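Local coordinates for rhizobiales Sp. Pch2 (Marine metagenome, PDB 6PB3), which probably hydrolyses ATP as a Trip13-like AAA+ remodeller that acts on HORMA domain proteins to regulate cGAS-like enzymes in bacteriophage immunity, at residues A[35-38]-A[39-43]; A[92-95]-A[96-99]; A[134-137]-A[138-142]. All coordinates share one frame; numbering follows the deposited sequence.

How the contacts relate
From the N terminus the chain first meets contact 1, successive turns of helix 33-47 joined by i to i+4 bonds. Contact 2 follows, at the joint between helices 87-93 and 95-102, and contact 3 comes last, near the C-terminal end of helix 124-141. Each closes no loop beyond helical turns, and the three run in series, none nesting in or crossing another. Contacts 1 and 2 touch, their centres about 9 Å apart, through packing and a probable Ser40-Asp97 hydrogen bond; contact 3 stands apart, its nearest atoms about 11 Å from either. Contact 1 lies on strands 76-81 and 219-223, contact 3 on 105-111 and 151-157, and contact 2 joins helix 33-47 to helix 20-28 and strand 15-17.

Contact 1 of 3, residues A[35-38]-A[39-43]; sequences HKSR and LSKML
Ser37 and Lys41 supply the one side-chain meeting in this stretch of helix 33-47, and it is loose. The lysine starts with CG anti to its own carbonyl carbon (chi1 -68°) and then runs extended, so its methylenes pass first the carbonyl and then the hydroxyl of Ser37. Lys41 CG lies 3.2 Å from Ser37 O, and Lys41 CD comes within 3.5 Å of Ser37 OG. The serine hydroxyl thus runs beside CD, CE and NZ of the lysine, on the partly exposed side from which Arg38 also extends. The hydrogen bonds of Lys41 NZ go to Leu281 O and Tyr284 O of the second subunit.

The tight part is the backbone. Leu39 N bonds to His35 O, Ser40 N to Lys36 O at 2.8 Å, Lys41 N to Ser37 O at 2.8 Å, and Met42 N to Arg38 O, a regular alpha-helical ladder with N-H...O angles near 160°. The side-chain roots lie beside the same carbonyls, with Leu39 CB 3.2 Å from His35 O and Ser40 CB 3.1 Å from Lys36 O. Ser40 is buried, and its hydroxyl is satisfied by Arg101 and Asp97, linking helix 33-47 to helix 95-102.

The buried flank carries His35, Leu39, selenomethionine Met42 and Leu43. With CG anti to the backbone N (chi1 -179°), Leu39 directs its branches away from the preceding turn and toward the sheet. Helix 33-47 lies over the two neighbouring strands, Leu39 and Met42 packing on Ile77 of strand 76-81 and on Ile221 and Glu219 of strand 219-223 respectively, with helix 95-102 alongside and the second subunit against its outer side.

Contact 2 of 3, residues A[92-95]-A[96-99]; sequences ETIG and DDVA
Ile94 and Asp97 meet at an oblique angle, the isoleucine reaching forward with its ethyl branch to the first carbon of the aspartate. Ile94 CD1 approaches Asp97 CB to 3.9 Å. Setting CG1 anti to the backbone N (chi1 -163°) and bending the next torsion to 54° swings the terminal methyl forward to the following turn. The carboxylate turns away from the methyl; Asp97 OD1 forms a salt bridge with Arg101 one turn later.

Val98 turns a methyl toward the same isoleucine's backbone, with Val98 CG2 3.5 Å from Ile94 O. Val98 N donates to Ile94 O at 3.1 Å. The whole lies at the joint between helices 87-93 and 95-102, just beyond a sequence consistent with the P-loop (Walker A) of the AAA+ fold. Across this joint Asp96 N bonds to Thr93 O, a three-residue step whose donor stands above the carbonyl plane at 3.0 Å; four-residue spacing is in place from the Val98 N to Ile94 O bond onward and continues with Ala99 N to Gly95 O at 2.9 Å.

Asp96 leads its carboxylate away from the turn, where OD1 accepts from the amide of Asp19. The Ile94 side chain packs on Leu39 and Leu43 of helix 33-47 and on Leu26 of helix 20-28, while Ala99 rests on Tyr17 of strand 15-17.

Contact 3 of 3, residues A[134-137]-A[138-142]; sequences HTVS and EARKL
Arg140 reaches back along the helix to lie beside Val136, one turn earlier, both side chains pointing the same way. Arg140 CB sits 3.4 Å from Ser137 O, and Arg140 CG 3.5 Å from Val136 O. With CG anti to the carbonyl carbon (chi1 -79°), the chain stays extended: Arg140 CD passes Val136 O at 4.0 Å, and Arg140 NE comes 3.7 Å from Val136 CG1. At the tip the flat group is centred over that methyl, with Arg140 CZ 3.4 Å and Arg140 NH2 3.5 Å from Val136 CG1. The arginine amide, Arg140 N, meanwhile bonds to Val136 O at 3.0 Å, so backbone and side chain link the same pair.

A second pair, His134 and Glu138, lies side by side: Glu138 CG sits over a face of the His134 ring in a CH-pi contact, 4.0 Å from its centroid and 24° off the normal. The Glu138 amide donates almost straight to His134 O, at 176°. On the buried side Thr135 and Ala139 pack on strand 151-157 and the 195-196 loop respectively. Chemically, the side-chain pairings probably rest largely on dispersion, though a charge effect between His134 and Glu138 remains possible, while the backbone bonds supply the directional hold.

Contact 1 of 3, residues A[35-38]-A[39-43]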
loop_
_atom_site.group_PDB
_atom_site.type_symbol
_atom_site.label_atom_id
_atom_site.label_comp_id
_atom_site.label_asym_id
_atom_site.label_seq_id
_atom_site.Cartn_x
_atom_site.Cartn_y
_atom_site.Cartn_z
ATOM N N HIS A 35 33.074 6.935 -6.416
ATOM C CA HIS A 35 32.385 7.724 -5.394
ATOM C C HIS A 35 33.369 8.554 -4.574
ATOM O O HIS A 35 33.065 9.698 -4.202
ATOM C CB HIS A 35 31.558 6.812 -4.482
ATOM C CG HIS A 35 30.665 5.862 -5.221
ATOM N ND1 HIS A 35 31.153 4.792 -5.936
ATOM C CD2 HIS A 35 29.317 5.834 -5.375
ATOM C CE1 HIS A 35 30.146 4.133 -6.483
ATOM N NE2 HIS A 35 29.021 4.744 -6.158
ATOM N N LYS A 36 34.554 7.993 -4.292
ATOM C CA LYS A 36 35.612 8.701 -3.565
ATOM C C LYS A 36 36.078 9.923 -4.327
ATOM O O LYS A 36 36.190 11.019 -3.763
ATOM C CB LYS A 36 36.832 7.789 -3.344
ATOM C CG LYS A 36 36.676 6.595 -2.417
ATOM C CD LYS A 36 38.016 5.806 -2.374
ATOM C CE LYS A 36 37.924 4.543 -1.550
ATOM N NZ LYS A 36 39.128 3.648 -1.728
ATOM N N SER A 37 36.413 9.727 -5.604
ATOM C CA SER A 37 36.894 10.814 -6.452
ATOM C C SER A 37 35.870 11.941 -6.558
ATOM O O SER A 37 36.209 13.121 -6.412
ATOM C CB SER A 37 37.228 10.264 -7.841
ATOM O OG SER A 37 37.349 11.301 -8.796
ATOM N N ARG A 38 34.607 11.602 -6.828
ATOM C CA ARG A 38 33.595 12.647 -6.965
ATOM C C ARG A 38 33.363 13.366 -5.641
ATOM O O ARG A 38 33.325 14.600 -5.590
ATOM C CB ARG A 38 32.284 12.064 -7.488
ATOM C CG ARG A 38 32.369 11.509 -8.881
ATOM C CD ARG A 38 31.012 10.917 -9.306
ATOM N NE ARG A 38 31.153 10.179 -10.555
ATOM C CZ ARG A 38 30.213 9.403 -11.085
ATOM N NH1 ARG A 38 29.043 9.249 -10.484
ATOM N NH2 ARG A 38 30.448 8.781 -12.228
ATOM N N LEU A 39 33.222 12.609 -4.553
ATOM C CA LEU A 39 33.026 13.250 -3.259
ATOM C C LEU A 39 34.216 14.129 -2.917
ATOM O O LEU A 39 34.045 15.288 -2.523
ATOM C CB LEU A 39 32.779 12.194 -2.174
ATOM C CG LEU A 39 32.524 12.741 -0.768
ATOM C CD1 LEU A 39 31.341 13.725 -0.823
ATOM C CD2 LEU A 39 32.284 11.642 0.302
ATOM N N SER A 40 35.436 13.618 -3.121
ATOM C CA SER A 40 36.622 14.380 -2.745
ATOM C C SER A 40 36.761 15.635 -3.601
ATOM O O SER A 40 37.092 16.717 -3.098
ATOM C CB SER A 40 37.882 13.492 -2.859
ATOM O OG SER A 40 39.032 14.284 -3.038
ATOM N N LYS A 41 36.556 15.505 -4.909
ATOM C CA LYS A 41 36.780 16.655 -5.774
ATOM C C LYS A 41 35.690 17.716 -5.591
ATOM O O LYS A 41 35.977 18.919 -5.652
ATOM C CB LYS A 41 36.872 16.192 -7.226
ATOM C CG LYS A 41 38.129 15.352 -7.551
ATOM C CD LYS A 41 37.981 14.693 -8.922
ATOM C CE LYS A 41 39.310 14.125 -9.457
ATOM N NZ LYS A 41 39.093 13.592 -10.840
HETATM N N MSE A 42 34.441 17.299 -5.365
HETATM C CA MSE A 42 33.340 18.261 -5.185
HETATM C C MSE A 42 33.556 19.091 -3.922
HETATM O O MSE A 42 33.377 20.319 -3.918
HETATM C CB MSE A 42 31.980 17.547 -5.119
HETATM C CG MSE A 42 30.769 18.485 -5.080
HETATM SE SE MSE A 42 30.620 19.679 -6.646
HETATM C CE MSE A 42 31.283 21.267 -5.938
ATOM N N LEU A 43 33.940 18.397 -2.849
ATOM C CA LEU A 43 34.304 19.075 -1.610
ATOM C C LEU A 43 35.439 20.071 -1.838
ATOM O O LEU A 43 35.402 21.195 -1.320
ATOM C CB LEU A 43 34.687 18.039 -0.544
ATOM C CG LEU A 43 33.585 17.218 0.153
ATOM C CD1 LEU A 43 34.162 15.961 0.820
ATOM C CD2 LEU A 43 32.820 18.076 1.199
#

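Contact 2 of 3, residues A[92-95]-A[96-99]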
loop_
_atom_site.group_PDB
_atom_site.type_symbol
_atom_site.label_atom_id
_atom_site.label_comp_id
_atom_site.label_asym_id
_atom_site.label_seq_id
_atom_site.Cartn_x
_atom_site.Cartn_y
_atom_site.Cartn_z
ATOM N N GLU A 92 32.984 9.796 6.640
ATOM C CA GLU A 92 33.791 10.034 7.830
ATOM C C GLU A 92 35.280 10.022 7.554
ATOM O O GLU A 92 36.053 10.421 8.428
ATOM C CB GLU A 92 33.497 8.983 8.897
ATOM C CG GLU A 92 32.120 9.091 9.534
ATOM C CD GLU A 92 31.917 8.005 10.578
ATOM O OE1 GLU A 92 32.723 7.050 10.595
ATOM O OE2 GLU A 92 30.960 8.099 11.378
ATOM N N THR A 93 35.711 9.550 6.388
ATOM C CA THR A 93 37.138 9.466 6.112
ATOM C C THR A 93 37.592 10.269 4.902
ATOM O O THR A 93 38.795 10.535 4.783
ATOM C CB THR A 93 37.557 8.001 5.922
ATOM O OG1 THR A 93 36.789 7.412 4.861
ATOM C CG2 THR A 93 37.322 7.228 7.206
ATOM N N ILE A 94 36.670 10.678 4.025
ATOM C CA ILE A 94 37.015 11.316 2.757
ATOM C C ILE A 94 37.783 12.613 2.953
ATOM O O ILE A 94 38.488 13.056 2.037
ATOM C CB ILE A 94 35.727 11.552 1.935
ATOM C CG1 ILE A 94 36.047 11.809 0.464
ATOM C CG2 ILE A 94 34.892 12.691 2.532
ATOM C CD1 ILE A 94 36.900 10.710 -0.155
ATOM N N GLY A 95 37.674 13.231 4.129
ATOM C CA GLY A 95 38.380 14.468 4.397
ATOM C C GLY A 95 39.887 14.325 4.338
ATOM O O GLY A 95 40.587 15.313 4.087
ATOM N N ASP A 96 40.399 13.109 4.544
ATOM C CA ASP A 96 41.820 12.861 4.362
ATOM C C ASP A 96 42.212 13.013 2.906
ATOM O O ASP A 96 43.281 13.549 2.593
ATOM C CB ASP A 96 42.171 11.461 4.852
ATOM C CG ASP A 96 43.655 11.245 4.930
ATOM O OD1 ASP A 96 44.239 11.621 5.965
ATOM O OD2 ASP A 96 44.238 10.717 3.958
ATOM N N ASP A 97 41.369 12.511 2.004
ATOM C CA ASP A 97 41.598 12.698 0.578
ATOM C C ASP A 97 41.536 14.175 0.188
ATOM O O ASP A 97 42.364 14.648 -0.599
ATOM C CB ASP A 97 40.563 11.897 -0.203
ATOM C CG ASP A 97 41.080 11.428 -1.533
ATOM O OD1 ASP A 97 41.384 12.291 -2.385
ATOM O OD2 ASP A 97 41.199 10.196 -1.714
ATOM N N VAL A 98 40.549 14.917 0.702
ATOM C CA VAL A 98 40.430 16.327 0.342
ATOM C C VAL A 98 41.636 17.097 0.852
ATOM O O VAL A 98 42.151 17.996 0.177
ATOM C CB VAL A 98 39.131 16.933 0.895
ATOM C CG1 VAL A 98 39.031 18.402 0.476
ATOM C CG2 VAL A 98 37.886 16.115 0.457
ATOM N N ALA A 99 42.086 16.765 2.065
ATOM C CA ALA A 99 43.251 17.414 2.645
ATOM C C ALA A 99 44.476 17.194 1.778
ATOM O O ALA A 99 45.269 18.119 1.559
ATOM C CB ALA A 99 43.489 16.881 4.054
#

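Contact 3 of 3, residues A[134-137]-A[138-142]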
loop_
_atom_site.group_PDB
_atom_site.type_symbol
_atom_site.label_atom_id
_atom_site.label_comp_id
_atom_site.label_asym_id
_atom_site.label_seq_id
_atom_site.Cartn_x
_atom_site.Cartn_y
_atom_site.Cartn_z
ATOM N N HIS A 134 28.275 27.288 14.846
ATOM C CA HIS A 134 29.649 26.892 15.128
ATOM C C HIS A 134 30.438 26.732 13.836
ATOM O O HIS A 134 31.571 27.218 13.726
ATOM C CB HIS A 134 29.660 25.595 15.939
ATOM C CG HIS A 134 31.025 25.164 16.386
ATOM N ND1 HIS A 134 31.648 24.039 15.888
ATOM C CD2 HIS A 134 31.882 25.700 17.289
ATOM C CE1 HIS A 134 32.830 23.900 16.463
ATOM N NE2 HIS A 134 32.997 24.895 17.316
ATOM N N THR A 135 29.843 26.077 12.837
ATOM C CA THR A 135 30.540 25.857 11.576
ATOM C C THR A 135 30.936 27.179 10.929
ATOM O O THR A 135 32.070 27.330 10.455
ATOM C CB THR A 135 29.661 25.037 10.639
ATOM O OG1 THR A 135 29.262 23.833 11.302
ATOM C CG2 THR A 135 30.416 24.682 9.374
ATOM N N VAL A 136 30.025 28.156 10.931
ATOM C CA VAL A 136 30.332 29.475 10.383
ATOM C C VAL A 136 31.478 30.123 11.150
ATOM O O VAL A 136 32.418 30.663 10.554
ATOM C CB VAL A 136 29.069 30.360 10.394
ATOM C CG1 VAL A 136 29.405 31.784 9.980
ATOM C CG2 VAL A 136 27.994 29.767 9.491
ATOM N N SER A 137 31.421 30.078 12.482
ATOM C CA SER A 137 32.459 30.709 13.292
ATOM C C SER A 137 33.830 30.105 12.998
ATOM O O SER A 137 34.798 30.827 12.734
ATOM C CB SER A 137 32.112 30.580 14.777
ATOM O OG SER A 137 33.169 31.048 15.592
ATOM N N GLU A 138 33.927 28.775 13.028
ATOM C CA GLU A 138 35.207 28.121 12.776
ATOM C C GLU A 138 35.710 28.407 11.367
ATOM O O GLU A 138 36.909 28.622 11.162
ATOM C CB GLU A 138 35.079 26.620 13.009
ATOM C CG GLU A 138 35.113 26.241 14.477
ATOM C CD GLU A 138 36.405 26.678 15.145
ATOM O OE1 GLU A 138 37.492 26.363 14.607
ATOM O OE2 GLU A 138 36.330 27.354 16.195
ATOM N N ALA A 139 34.807 28.431 10.384
ATOM C CA ALA A 139 35.220 28.713 9.013
ATOM C C ALA A 139 35.753 30.136 8.869
ATOM O O ALA A 139 36.646 30.389 8.050
ATOM C CB ALA A 139 34.056 28.474 8.053
ATOM N N ARG A 140 35.215 31.081 9.649
ATOM C CA ARG A 140 35.742 32.447 9.634
ATOM C C ARG A 140 37.157 32.495 10.196
ATOM O O ARG A 140 38.028 33.185 9.651
ATOM C CB ARG A 140 34.826 33.385 10.426
ATOM C CG ARG A 140 33.569 33.831 9.681
ATOM C CD ARG A 140 32.652 34.675 10.563
ATOM N NE ARG A 140 31.373 34.944 9.911
ATOM C CZ ARG A 140 30.218 35.077 10.562
ATOM N NH1 ARG A 140 30.187 34.956 11.885
ATOM N NH2 ARG A 140 29.094 35.316 9.894
ATOM N N LYS A 141 37.399 31.780 11.297
ATOM C CA LYS A 141 38.748 31.676 11.839
ATOM C C LYS A 141 39.716 31.125 10.799
ATOM O O LYS A 141 40.834 31.631 10.648
ATOM C CB LYS A 141 38.736 30.797 13.090
ATOM C CG LYS A 141 40.111 30.362 13.563
ATOM C CD LYS A 141 40.030 29.507 14.823
ATOM C CE LYS A 141 41.424 29.135 15.324
ATOM N NZ LYS A 141 41.401 28.420 16.634
ATOM N N LEU A 142 39.296 30.105 10.060
ATOM C CA LEU A 142 40.127 29.510 9.022
ATOM C C LEU A 142 40.332 30.463 7.850
ATOM O O LEU A 142 41.215 30.254 7.017
ATOM C CB LEU A 142 39.505 28.204 8.532
ATOM C CG LEU A 142 39.361 27.128 9.603
ATOM C CD1 LEU A 142 39.044 25.802 8.951
ATOM C CD2 LEU A 142 40.625 27.036 10.442
#